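Local structure of nitroalkane oxidase (Podospora anserina, 3MKH) at residues S127-P137 and E167-W177; K180-D191 and K205-L216. The protein catalyses the FAD-dependent oxidation of nitroalkanes to aldehydes or ketones, releasing nitrite and reducing molecular oxygen to hydrogen peroxide. All blocks are in the same frame, centred on the assembly; numbering follows the deposited sequence.

How the interactions relate
From the N terminus, segment 127-137 brings in strand 130-133, and the chain then forms the hairpin of strands 154-158 and 161-168. Interaction 1 closes the first loop when the end of strand 161-168 and the loop after it, 167-177, return to lie against 127-137. Interaction 2 opens only afterwards: strand 184-191 pairs with strand 206-212 across a 14-residue connection. The two loops therefore follow in series, neither nested nor crossed. Their centres are about 10 Å apart, and strand 130-133 runs parallel to strand 184-191 in one sheet. Among the probable hydrogen bonds that join them are Ala175 O to Gly181 N and Lys168 NZ to Val188 O, tying the flavin-binding loops to the sheet.

Interaction 1 (S127-P137 and E167-W177); sequences SPLASLVFSEP and EKMWATNCAGW. With FAD (flavin-adenine dinucleotide), chain E.
Lys168 NZ is gripped by two groups of segment 127-137: it donates to Phe134 O at 2.9 Å, from above the carbonyl plane, and forms a salt bridge with Glu136 OE2, also at 2.9 Å, meeting the carboxylate on its anti side. Val188 O supplies a third acceptor, while Gln152 N and Thr153 OG1 hold the carboxylate itself. Lys168 CG packs 3.3 Å from Val133 CG1, a tight carbon pair; the bend at chi2 (-67°) then turns CD and NZ toward Ser135 O, Phe134 O and Glu136. Beside it, Met169 N donates to Ser135 O.

Farther along, Ser131 OG is anti to its own N (chi1 -176°) and gives its proton to Thr172 O at 2.8 Å, from above the carbonyl plane. At the far end, Trp177 NE1 reaches Ser127 O at 2.9 Å, nearly straight (168°) and in the indole plane, while Leu129 CD1 sits over one face of the same indole, 3.4 Å from the five-membered-ring centroid: a CH-pi contact.

Leu132 to Ser135 and Trp170 to Thr172 bind FAD, making this contact part of the flavin site. FAD N3 donates to Leu132 O at 2.7 Å, O2 accepts from Phe134 N and Ser135 N, and Ser135 OG donates to N1 while accepting from the ribityl O4' at 2.6 Å. Thr172 N adds a weak bond to O4; Trp170 and Ala171 pack against the flavin. A water links Leu132 N, Thr172 O and FAD O4.

Helix 90-109 packs on Leu132, Thr172 and Asn173, helix 48-56 covers Ser127 and Leu129, strand 224-228 meets Met169 and Ala175, and strand 130-133 bonds to strand 184-191.

Interaction 2 (K180-D191 and K205-L216); sequences KGCDLACVVCRD and KVMIILVTRADL. With SO4 (sulfate ion), chain G.
Cys186 SG meets Leu210 CD2 at 3.5 Å, across a non-hydrogen-bonded pair of two antiparallel strands whose axes run at 152°. With chi1 near -70° the sulfur lies beside the backbone N, while CB separately touches Ile208 CG2. On that same face Val188 and Ile208 lie side by side, and Val188 CG1, anti to N, turns instead to Val206 CG1 at 4.0 Å.

The other face carries Ala185, Val187, Cys189, Met207, Ile209 and Val211. Here Val187 CG2 meets Val211 CG2 at 3.8 Å, each methyl beside its own backbone N. Cys189 SG stands between N and the carbonyl carbon and touches the end of Ile209. Met207, extended at chi2, brings SD to 3.7 Å from Asp191 CB.

Beyond the strands, Arg213 folds at chi2 (53°) to lay one guanidinium face over Lys180 CB. NH1 donates in plane to a lone pair of Gly181 O at 3.0 Å; salt bridges from NH2 to Asp178 and NE to Asp217 probably balance its charge. Arg190 extends away, NE held by Phe151 O and NH1 reaching a sulfate probably from the crystallisation liquor. A water bridges Asp191 OD2 and Lys205 NZ; Asp191 OD1 also bonds Thr193 OG1, and Lys205 NZ Thr194 O.

Paired backbone bonds, such as Val187 N to Ile209 O and its return, both 2.9 Å, show antiparallel pairing of consecutive strands joined by a long connection. Thr212 and Asp215 then start helix 213-219 with a capping box, within the middle beta domain of the acyl-CoA dehydrogenase fold.

Interaction 1 (S127-P137 and E167-W177)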
loop_
_atom_site.group_PDB
_atom_site.type_symbol
_atom_site.label_atom_id
_atom_site.label_comp_id
_atom_site.label_asym_id
_atom_site.label_seq_id
_atom_site.Cartn_x
_atom_site.Cartn_y
_atom_site.Cartn_z
ATOM N N SER A 127 14.893 22.545 -36.785
ATOM C CA SER A 127 14.724 21.719 -35.606
ATOM C C SER A 127 15.192 22.458 -34.365
ATOM O O SER A 127 16.055 21.964 -33.644
ATOM C CB SER A 127 15.508 20.410 -35.785
ATOM O OG SER A 127 16.840 20.672 -36.199
ATOM N N PRO A 128 14.602 23.642 -34.095
ATOM C CA PRO A 128 15.026 24.441 -32.945
ATOM C C PRO A 128 14.656 23.761 -31.622
ATOM O O PRO A 128 13.588 23.165 -31.521
ATOM C CB PRO A 128 14.237 25.745 -33.107
ATOM C CG PRO A 128 12.982 25.345 -33.874
ATOM C CD PRO A 128 13.443 24.232 -34.799
ATOM N N LEU A 129 15.535 23.870 -30.636
ATOM C CA LEU A 129 15.331 23.292 -29.315
ATOM C C LEU A 129 15.267 24.391 -28.277
ATOM O O LEU A 129 16.027 25.364 -28.352
ATOM C CB LEU A 129 16.505 22.378 -28.961
ATOM C CG LEU A 129 16.601 21.039 -29.675
ATOM C CD1 LEU A 129 18.005 20.476 -29.484
ATOM C CD2 LEU A 129 15.550 20.096 -29.123
ATOM N N ALA A 130 14.366 24.233 -27.311
ATOM C CA ALA A 130 14.250 25.150 -26.185
ATOM C C ALA A 130 14.366 24.340 -24.901
ATOM O O ALA A 130 14.098 23.136 -24.896
ATOM C CB ALA A 130 12.901 25.928 -26.223
ATOM N N SER A 131 14.769 24.998 -23.822
ATOM C CA SER A 131 15.005 24.329 -22.548
ATOM C C SER A 131 14.628 25.244 -21.398
ATOM O O SER A 131 14.913 26.436 -21.438
ATOM C CB SER A 131 16.483 23.945 -22.423
ATOM O OG SER A 131 16.723 23.204 -21.240
ATOM N N LEU A 132 13.963 24.687 -20.388
ATOM C CA LEU A 132 13.740 25.404 -19.133
ATOM C C LEU A 132 14.861 24.969 -18.197
ATOM O O LEU A 132 14.923 23.811 -17.740
ATOM C CB LEU A 132 12.349 25.099 -18.558
ATOM C CG LEU A 132 11.973 25.609 -17.151
ATOM C CD1 LEU A 132 12.525 26.980 -16.862
ATOM C CD2 LEU A 132 10.462 25.610 -16.972
ATOM N N VAL A 133 15.794 25.881 -17.975
ATOM C CA VAL A 133 17.049 25.537 -17.332
ATOM C C VAL A 133 16.980 25.980 -15.880
ATOM O O VAL A 133 17.361 27.096 -15.529
ATOM C CB VAL A 133 18.239 26.173 -18.041
ATOM C CG1 VAL A 133 19.554 25.640 -17.458
ATOM C CG2 VAL A 133 18.164 25.895 -19.542
ATOM N N PHE A 134 16.466 25.071 -15.057
ATOM C CA PHE A 134 16.138 25.322 -13.667
ATOM C C PHE A 134 17.062 24.516 -12.757
ATOM O O PHE A 134 17.726 25.070 -11.875
ATOM C CB PHE A 134 14.690 24.883 -13.440
ATOM C CG PHE A 134 14.153 25.189 -12.067
ATOM C CD1 PHE A 134 14.291 24.278 -11.034
ATOM C CD2 PHE A 134 13.468 26.369 -11.817
ATOM C CE1 PHE A 134 13.780 24.554 -9.770
ATOM C CE2 PHE A 134 12.955 26.643 -10.560
ATOM C CZ PHE A 134 13.113 25.741 -9.539
ATOM N N SER A 135 17.094 23.202 -12.978
ATOM C CA SER A 135 17.763 22.281 -12.064
ATOM C C SER A 135 19.285 22.409 -12.035
ATOM O O SER A 135 19.912 22.829 -13.014
ATOM C CB SER A 135 17.366 20.834 -12.378
ATOM O OG SER A 135 15.969 20.653 -12.213
ATOM N N GLU A 136 19.863 22.004 -10.905
ATOM C CA GLU A 136 21.280 22.188 -10.612
ATOM C C GLU A 136 21.834 20.935 -9.920
ATOM O O GLU A 136 21.099 20.221 -9.232
ATOM C CB GLU A 136 21.479 23.426 -9.713
ATOM C CG GLU A 136 21.104 24.728 -10.394
ATOM C CD GLU A 136 21.385 25.981 -9.558
ATOM O OE1 GLU A 136 21.593 25.891 -8.325
ATOM O OE2 GLU A 136 21.372 27.072 -10.155
ATOM N N PRO A 137 23.140 20.665 -10.091
ATOM C CA PRO A 137 23.739 19.438 -9.548
ATOM C C PRO A 137 23.521 19.267 -8.039
ATOM O O PRO A 137 23.305 18.139 -7.560
ATOM C CB PRO A 137 25.240 19.613 -9.808
ATOM C CG PRO A 137 25.387 20.801 -10.650
ATOM C CD PRO A 137 24.134 21.579 -10.678
ATOM N N GLU A 167 26.384 26.340 -12.836
ATOM C CA GLU A 167 26.222 25.005 -13.362
ATOM C C GLU A 167 24.780 24.552 -13.254
ATOM O O GLU A 167 24.103 24.811 -12.262
ATOM C CB GLU A 167 27.144 24.028 -12.629
ATOM C CG GLU A 167 28.591 24.364 -12.844
ATOM C CD GLU A 167 29.553 23.400 -12.174
ATOM O OE1 GLU A 167 29.104 22.425 -11.521
ATOM O OE2 GLU A 167 30.770 23.636 -12.315
ATOM N N LYS A 168 24.315 23.868 -14.291
ATOM C CA LYS A 168 22.958 23.364 -14.320
ATOM C C LYS A 168 23.044 21.887 -14.642
ATOM O O LYS A 168 24.025 21.434 -15.213
ATOM C CB LYS A 168 22.161 24.099 -15.408
ATOM C CG LYS A 168 21.901 25.580 -15.084
ATOM C CD LYS A 168 20.963 25.720 -13.882
ATOM C CE LYS A 168 20.432 27.174 -13.706
ATOM N NZ LYS A 168 19.603 27.241 -12.447
ATOM N N MET A 169 22.021 21.128 -14.272
ATOM C CA MET A 169 22.015 19.704 -14.576
ATOM C C MET A 169 20.569 19.277 -14.735
ATOM O O MET A 169 19.683 19.880 -14.122
ATOM C CB MET A 169 22.684 18.927 -13.434
ATOM C CG MET A 169 22.854 17.421 -13.685
ATOM S SD MET A 169 23.822 16.666 -12.344
ATOM C CE MET A 169 23.694 14.919 -12.745
ATOM N N TRP A 170 20.346 18.280 -15.590
ATOM C CA TRP A 170 19.037 17.674 -15.831
ATOM C C TRP A 170 18.130 18.486 -16.762
ATOM O O TRP A 170 17.016 18.064 -17.054
ATOM C CB TRP A 170 18.285 17.389 -14.523
ATOM C CG TRP A 170 18.979 16.434 -13.559
ATOM C CD1 TRP A 170 19.539 16.758 -12.352
ATOM C CD2 TRP A 170 19.149 15.020 -13.712
ATOM N NE1 TRP A 170 20.071 15.636 -11.762
ATOM C CE2 TRP A 170 19.834 14.555 -12.568
ATOM C CE3 TRP A 170 18.798 14.100 -14.708
ATOM C CZ2 TRP A 170 20.176 13.215 -12.393
ATOM C CZ3 TRP A 170 19.140 12.764 -14.531
ATOM C CH2 TRP A 170 19.818 12.337 -13.380
ATOM N N ALA A 171 18.586 19.647 -17.215
ATOM C CA ALA A 171 17.710 20.520 -17.990
ATOM C C ALA A 171 17.621 20.050 -19.432
ATOM O O ALA A 171 18.509 20.288 -20.262
ATOM C CB ALA A 171 18.155 21.963 -17.900
ATOM N N THR A 172 16.528 19.365 -19.716
ATOM C CA THR A 172 16.366 18.676 -20.979
ATOM C C THR A 172 16.550 19.609 -22.179
ATOM O O THR A 172 15.933 20.670 -22.243
ATOM C CB THR A 172 14.982 18.009 -21.030
ATOM O OG1 THR A 172 14.840 17.135 -19.902
ATOM C CG2 THR A 172 14.815 17.230 -22.307
ATOM N N ASN A 173 17.405 19.196 -23.116
ATOM C CA ASN A 173 17.674 19.933 -24.355
ATOM C C ASN A 173 18.673 21.094 -24.242
ATOM O O ASN A 173 19.058 21.655 -25.267
ATOM C CB ASN A 173 16.381 20.519 -24.978
ATOM C CG ASN A 173 15.411 19.470 -25.490
ATOM O OD1 ASN A 173 14.229 19.787 -25.751
ATOM N ND2 ASN A 173 15.879 18.248 -25.673
ATOM N N CYS A 174 19.084 21.477 -23.031
ATOM C CA CYS A 174 19.829 22.735 -22.872
ATOM C C CYS A 174 21.129 22.806 -23.685
ATOM O O CYS A 174 21.590 23.901 -24.037
ATOM C CB CYS A 174 20.126 23.028 -21.395
ATOM S SG CYS A 174 21.324 21.888 -20.647
ATOM N N ALA A 175 21.708 21.649 -24.001
ATOM C CA ALA A 175 22.990 21.644 -24.706
ATOM C C ALA A 175 22.865 21.626 -26.240
ATOM O O ALA A 175 23.860 21.777 -26.947
ATOM C CB ALA A 175 23.866 20.479 -24.205
ATOM N N GLY A 176 21.646 21.456 -26.758
ATOM C CA GLY A 176 21.432 21.475 -28.203
ATOM C C GLY A 176 21.875 20.196 -28.896
ATOM O O GLY A 176 22.420 19.297 -28.254
ATOM N N TRP A 177 21.655 20.111 -30.208
ATOM C CA TRP A 177 21.978 18.898 -30.954
ATOM C C TRP A 177 23.476 18.599 -30.986
ATOM O O TRP A 177 23.879 17.431 -31.039
ATOM C CB TRP A 177 21.454 18.986 -32.386
ATOM C CG TRP A 177 19.970 19.093 -32.472
ATOM C CD1 TRP A 177 19.252 20.166 -32.928
ATOM C CD2 TRP A 177 19.010 18.095 -32.099
ATOM N NE1 TRP A 177 17.908 19.895 -32.867
ATOM C CE2 TRP A 177 17.729 18.636 -32.356
ATOM C CE3 TRP A 177 19.108 16.796 -31.577
ATOM C CZ2 TRP A 177 16.556 17.931 -32.102
ATOM C CZ3 TRP A 177 17.932 16.090 -31.320
ATOM C CH2 TRP A 177 16.672 16.660 -31.594
HETATM P PA FAD E . 16.200 17.811 -5.150
HETATM O O1A FAD E . 16.576 19.146 -4.688
HETATM O O2A FAD E . 17.155 17.038 -5.946
HETATM O O5B FAD E . 15.766 16.943 -3.870
HETATM C C5B FAD E . 16.080 15.555 -3.782
HETATM C C4B FAD E . 15.321 14.840 -2.648
HETATM O O4B FAD E . 15.727 15.396 -1.390
HETATM C C3B FAD E . 13.817 15.082 -2.736
HETATM O O3B FAD E . 13.207 14.062 -3.529
HETATM C C2B FAD E . 13.379 14.935 -1.290
HETATM O O2B FAD E . 13.151 13.564 -0.984
HETATM C C1B FAD E . 14.582 15.452 -0.502
HETATM N N9A FAD E . 14.314 16.861 -0.101
HETATM C C8A FAD E . 15.018 17.929 -0.465
HETATM N N7A FAD E . 14.489 19.021 0.073
HETATM C C5A FAD E . 13.438 18.647 0.791
HETATM C C6A FAD E . 12.513 19.330 1.569
HETATM N N6A FAD E . 12.585 20.648 1.702
HETATM N N1A FAD E . 11.549 18.638 2.185
HETATM C C2A FAD E . 11.472 17.326 2.058
HETATM N N3A FAD E . 12.337 16.644 1.326
HETATM C C4A FAD E . 13.325 17.274 0.682
HETATM N N1 FAD E . 15.076 20.074 -14.871
HETATM C C2 FAD E . 14.939 21.287 -15.531
HETATM O O2 FAD E . 15.304 22.317 -14.982
HETATM N N3 FAD E . 14.385 21.331 -16.807
HETATM C C4 FAD E . 13.970 20.161 -17.438
HETATM O O4 FAD E . 13.487 20.212 -18.567
HETATM C C4X FAD E . 14.109 18.948 -16.778
HETATM N N5 FAD E . 13.698 17.754 -17.378
HETATM C C5X FAD E . 14.153 16.538 -16.859
HETATM C C6 FAD E . 14.060 15.364 -17.600
HETATM C C7 FAD E . 14.524 14.165 -17.071
HETATM C C7M FAD E . 14.430 12.872 -17.875
HETATM C C8 FAD E . 15.078 14.143 -15.798
HETATM C C8M FAD E . 15.592 12.831 -15.205
HETATM C C9 FAD E . 15.162 15.313 -15.059
HETATM C C9A FAD E . 14.705 16.510 -15.587
HETATM N N10 FAD E . 14.795 17.688 -14.847
HETATM C C10 FAD E . 14.659 18.908 -15.499
HETATM C "C1'" FAD E . 15.018 17.656 -13.382
HETATM C "C2'" FAD E . 13.693 17.521 -12.630
HETATM O "O2'" FAD E . 12.877 18.661 -12.875
HETATM C "C3'" FAD E . 13.879 17.325 -11.117
HETATM O "O3'" FAD E . 12.618 16.996 -10.552
HETATM C "C4'" FAD E . 14.418 18.568 -10.393
HETATM O "O4'" FAD E . 15.827 18.657 -10.549
HETATM C "C5'" FAD E . 14.091 18.498 -8.896
HETATM O "O5'" FAD E . 14.559 17.278 -8.318
HETATM P P FAD E . 14.099 16.836 -6.858
HETATM O O1P FAD E . 12.649 17.039 -6.754
HETATM O O2P FAD E . 14.648 15.512 -6.568
HETATM O O3P FAD E . 14.812 17.962 -5.948
HETATM O O HOH W 1 13.440 21.819 -20.660
#

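Interaction 2 (K180-D191 and K205-L216)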
loop_
_atom_site.group_PDB
_atom_site.type_symbol
_atom_site.label_atom_id
_atom_site.label_comp_id
_atom_site.label_asym_id
_atom_site.label_seq_id
_atom_site.Cartn_x
_atom_site.Cartn_y
_atom_site.Cartn_z
ATOM N N LYS A 180 26.704 22.338 -27.939
ATOM C CA LYS A 180 27.307 23.642 -27.706
ATOM C C LYS A 180 26.260 24.702 -27.357
ATOM O O LYS A 180 26.529 25.902 -27.427
ATOM C CB LYS A 180 28.153 24.063 -28.914
ATOM C CG LYS A 180 29.388 23.183 -29.119
ATOM C CD LYS A 180 30.245 23.714 -30.269
ATOM C CE LYS A 180 31.390 22.762 -30.600
ATOM N NZ LYS A 180 32.148 22.337 -29.382
ATOM N N GLY A 181 25.062 24.247 -26.993
ATOM C CA GLY A 181 24.008 25.139 -26.538
ATOM C C GLY A 181 22.782 25.134 -27.428
ATOM O O GLY A 181 22.870 25.219 -28.658
ATOM N N CYS A 182 21.614 25.033 -26.809
ATOM C CA CYS A 182 20.387 24.964 -27.596
ATOM C C CYS A 182 20.007 26.350 -28.146
ATOM O O CYS A 182 20.637 27.356 -27.809
ATOM C CB CYS A 182 19.250 24.370 -26.754
ATOM S SG CYS A 182 18.623 25.487 -25.462
ATOM N N ASP A 183 18.975 26.397 -28.983
ATOM C CA ASP A 183 18.502 27.663 -29.565
ATOM C C ASP A 183 17.993 28.669 -28.544
ATOM O O ASP A 183 18.269 29.866 -28.655
ATOM C CB ASP A 183 17.391 27.393 -30.580
ATOM C CG ASP A 183 17.820 26.417 -31.662
ATOM O OD1 ASP A 183 18.074 26.866 -32.798
ATOM O OD2 ASP A 183 17.897 25.200 -31.376
ATOM N N LEU A 184 17.222 28.200 -27.566
ATOM C CA LEU A 184 16.598 29.124 -26.624
ATOM C C LEU A 184 16.493 28.506 -25.237
ATOM O O LEU A 184 15.725 27.579 -25.027
ATOM C CB LEU A 184 15.205 29.514 -27.121
ATOM C CG LEU A 184 14.491 30.555 -26.264
ATOM C CD1 LEU A 184 15.381 31.780 -26.153
ATOM C CD2 LEU A 184 13.134 30.926 -26.884
ATOM N N ALA A 185 17.272 29.013 -24.292
ATOM C CA ALA A 185 17.235 28.505 -22.923
ATOM C C ALA A 185 16.613 29.559 -22.013
ATOM O O ALA A 185 17.007 30.723 -22.065
ATOM C CB ALA A 185 18.655 28.160 -22.443
ATOM N N CYS A 186 15.636 29.163 -21.197
ATOM C CA CYS A 186 15.131 30.040 -20.137
ATOM C C CYS A 186 15.884 29.711 -18.850
ATOM O O CYS A 186 15.605 28.696 -18.209
ATOM C CB CYS A 186 13.632 29.841 -19.927
ATOM S SG CYS A 186 12.634 30.463 -21.309
ATOM N N VAL A 187 16.843 30.560 -18.481
ATOM C CA VAL A 187 17.736 30.238 -17.372
ATOM C C VAL A 187 17.220 30.869 -16.099
ATOM O O VAL A 187 17.107 32.102 -15.984
ATOM C CB VAL A 187 19.183 30.664 -17.642
ATOM C CG1 VAL A 187 20.103 30.267 -16.460
ATOM C CG2 VAL A 187 19.669 30.023 -18.929
ATOM N N VAL A 188 16.872 30.008 -15.157
ATOM C CA VAL A 188 16.413 30.457 -13.867
ATOM C C VAL A 188 17.626 30.650 -12.982
ATOM O O VAL A 188 18.445 29.736 -12.793
ATOM C CB VAL A 188 15.449 29.452 -13.240
ATOM C CG1 VAL A 188 14.880 29.998 -11.914
ATOM C CG2 VAL A 188 14.323 29.154 -14.224
ATOM N N CYS A 189 17.756 31.854 -12.447
ATOM C CA CYS A 189 18.934 32.179 -11.670
ATOM C C CYS A 189 18.617 33.204 -10.590
ATOM O O CYS A 189 17.497 33.734 -10.521
ATOM C CB CYS A 189 20.028 32.700 -12.602
ATOM S SG CYS A 189 19.470 34.027 -13.696
ATOM N N ARG A 190 19.601 33.487 -9.739
ATOM C CA ARG A 190 19.412 34.545 -8.756
ATOM C C ARG A 190 20.288 35.780 -9.018
ATOM O O ARG A 190 21.483 35.676 -9.343
ATOM C CB ARG A 190 19.568 34.020 -7.328
ATOM C CG ARG A 190 20.968 33.765 -6.908
ATOM C CD ARG A 190 21.043 33.347 -5.455
ATOM N NE ARG A 190 22.301 32.646 -5.241
ATOM C CZ ARG A 190 23.447 33.257 -4.977
ATOM N NH1 ARG A 190 23.477 34.578 -4.875
ATOM N NH2 ARG A 190 24.557 32.551 -4.814
ATOM N N ASP A 191 19.666 36.950 -8.887
ATOM C CA ASP A 191 20.343 38.223 -9.071
ATOM C C ASP A 191 21.344 38.395 -7.938
ATOM O O ASP A 191 20.983 38.337 -6.764
ATOM C CB ASP A 191 19.308 39.348 -9.038
ATOM C CG ASP A 191 19.928 40.734 -9.156
ATOM O OD1 ASP A 191 21.107 40.843 -9.549
ATOM O OD2 ASP A 191 19.217 41.721 -8.860
ATOM N N LYS A 205 15.027 37.698 -5.279
ATOM C CA LYS A 205 16.203 37.795 -6.157
ATOM C C LYS A 205 16.097 36.921 -7.418
ATOM O O LYS A 205 16.961 36.974 -8.309
ATOM C CB LYS A 205 17.478 37.403 -5.395
ATOM C CG LYS A 205 17.593 38.019 -4.019
ATOM C CD LYS A 205 17.733 39.532 -4.106
ATOM C CE LYS A 205 19.182 39.956 -4.346
ATOM N NZ LYS A 205 19.295 41.455 -4.340
ATOM N N VAL A 206 15.046 36.119 -7.500
ATOM C CA VAL A 206 14.957 35.143 -8.594
ATOM C C VAL A 206 14.499 35.752 -9.912
ATOM O O VAL A 206 13.521 36.519 -9.954
ATOM C CB VAL A 206 14.078 33.945 -8.209
ATOM C CG1 VAL A 206 14.002 32.943 -9.377
ATOM C CG2 VAL A 206 14.661 33.277 -6.987
ATOM N N MET A 207 15.236 35.431 -10.972
ATOM C CA MET A 207 14.987 35.936 -12.314
ATOM C C MET A 207 14.891 34.795 -13.312
ATOM O O MET A 207 15.331 33.686 -13.037
ATOM C CB MET A 207 16.147 36.817 -12.784
ATOM C CG MET A 207 16.595 37.922 -11.856
ATOM S SD MET A 207 18.086 38.724 -12.492
ATOM C CE MET A 207 17.472 39.487 -13.981
ATOM N N ILE A 208 14.345 35.084 -14.486
ATOM C CA ILE A 208 14.538 34.216 -15.643
ATOM C C ILE A 208 15.162 35.048 -16.762
ATOM O O ILE A 208 14.652 36.122 -17.123
ATOM C CB ILE A 208 13.222 33.582 -16.129
ATOM C CG1 ILE A 208 12.560 32.793 -14.993
ATOM C CG2 ILE A 208 13.477 32.685 -17.361
ATOM C CD1 ILE A 208 11.238 32.148 -15.385
ATOM N N ILE A 209 16.284 34.574 -17.290
ATOM C CA ILE A 209 16.973 35.287 -18.370
ATOM C C ILE A 209 17.133 34.355 -19.549
ATOM O O ILE A 209 17.568 33.215 -19.381
ATOM C CB ILE A 209 18.373 35.781 -17.923
ATOM C CG1 ILE A 209 18.252 36.578 -16.621
ATOM C CG2 ILE A 209 19.039 36.607 -19.012
ATOM C CD1 ILE A 209 19.542 37.236 -16.185
ATOM N N LEU A 210 16.773 34.837 -20.735
ATOM C CA LEU A 210 16.954 34.078 -21.956
ATOM C C LEU A 210 18.426 33.997 -22.333
ATOM O O LEU A 210 19.181 34.950 -22.141
ATOM C CB LEU A 210 16.141 34.685 -23.111
ATOM C CG LEU A 210 14.634 34.817 -22.866
ATOM C CD1 LEU A 210 13.901 35.366 -24.108
ATOM C CD2 LEU A 210 14.048 33.474 -22.391
ATOM N N VAL A 211 18.820 32.841 -22.856
ATOM C CA VAL A 211 20.140 32.647 -23.445
ATOM C C VAL A 211 19.979 31.870 -24.751
ATOM O O VAL A 211 19.512 30.725 -24.755
ATOM C CB VAL A 211 21.091 31.863 -22.506
ATOM C CG1 VAL A 211 22.431 31.585 -23.206
ATOM C CG2 VAL A 211 21.311 32.628 -21.208
ATOM N N THR A 212 20.374 32.490 -25.860
ATOM C CA THR A 212 20.238 31.865 -27.169
ATOM C C THR A 212 21.578 31.297 -27.603
ATOM O O THR A 212 22.623 31.674 -27.067
ATOM C CB THR A 212 19.754 32.866 -28.249
ATOM O OG1 THR A 212 20.776 33.847 -28.500
ATOM C CG2 THR A 212 18.481 33.562 -27.804
ATOM N N ARG A 213 21.551 30.391 -28.570
ATOM C CA ARG A 213 22.799 29.893 -29.139
ATOM C C ARG A 213 23.627 31.055 -29.720
ATOM O O ARG A 213 24.845 31.076 -29.590
ATOM C CB ARG A 213 22.533 28.817 -30.192
ATOM C CG ARG A 213 23.785 28.344 -30.926
ATOM C CD ARG A 213 24.918 27.894 -29.981
ATOM N NE ARG A 213 25.970 27.268 -30.786
ATOM C CZ ARG A 213 25.978 25.982 -31.131
ATOM N NH1 ARG A 213 25.024 25.171 -30.689
ATOM N NH2 ARG A 213 26.945 25.503 -31.904
ATOM N N ALA A 214 22.956 32.034 -30.322
ATOM C CA ALA A 214 23.641 33.231 -30.825
ATOM C C ALA A 214 24.385 33.986 -29.713
ATOM O O ALA A 214 25.503 34.449 -29.929
ATOM C CB ALA A 214 22.665 34.148 -31.543
ATOM N N ASP A 215 23.773 34.107 -28.533
ATOM C CA ASP A 215 24.445 34.690 -27.368
ATOM C C ASP A 215 25.702 33.903 -27.013
ATOM O O ASP A 215 26.765 34.480 -26.774
ATOM C CB ASP A 215 23.530 34.697 -26.141
ATOM C CG ASP A 215 22.368 35.682 -26.263
ATOM O OD1 ASP A 215 22.559 36.809 -26.763
ATOM O OD2 ASP A 215 21.254 35.326 -25.826
ATOM N N LEU A 216 25.568 32.581 -26.957
ATOM C CA LEU A 216 26.689 31.715 -26.591
ATOM C C LEU A 216 27.841 31.856 -27.570
ATOM O O LEU A 216 28.992 31.943 -27.161
ATOM C CB LEU A 216 26.249 30.248 -26.476
ATOM C CG LEU A 216 25.249 30.003 -25.339
ATOM C CD1 LEU A 216 24.826 28.554 -25.291
ATOM C CD2 LEU A 216 25.833 30.430 -23.985
HETATM S S SO4 G . 27.414 35.362 -4.503
HETATM O O1 SO4 G . 28.490 34.635 -3.829
HETATM O O2 SO4 G . 27.189 34.760 -5.816
HETATM O O3 SO4 G . 26.200 35.255 -3.698
HETATM O O4 SO4 G . 27.806 36.763 -4.676
HETATM O O HOH W 2 21.049 28.370 -25.073
HETATM O O HOH W 3 17.694 41.650 -6.693
#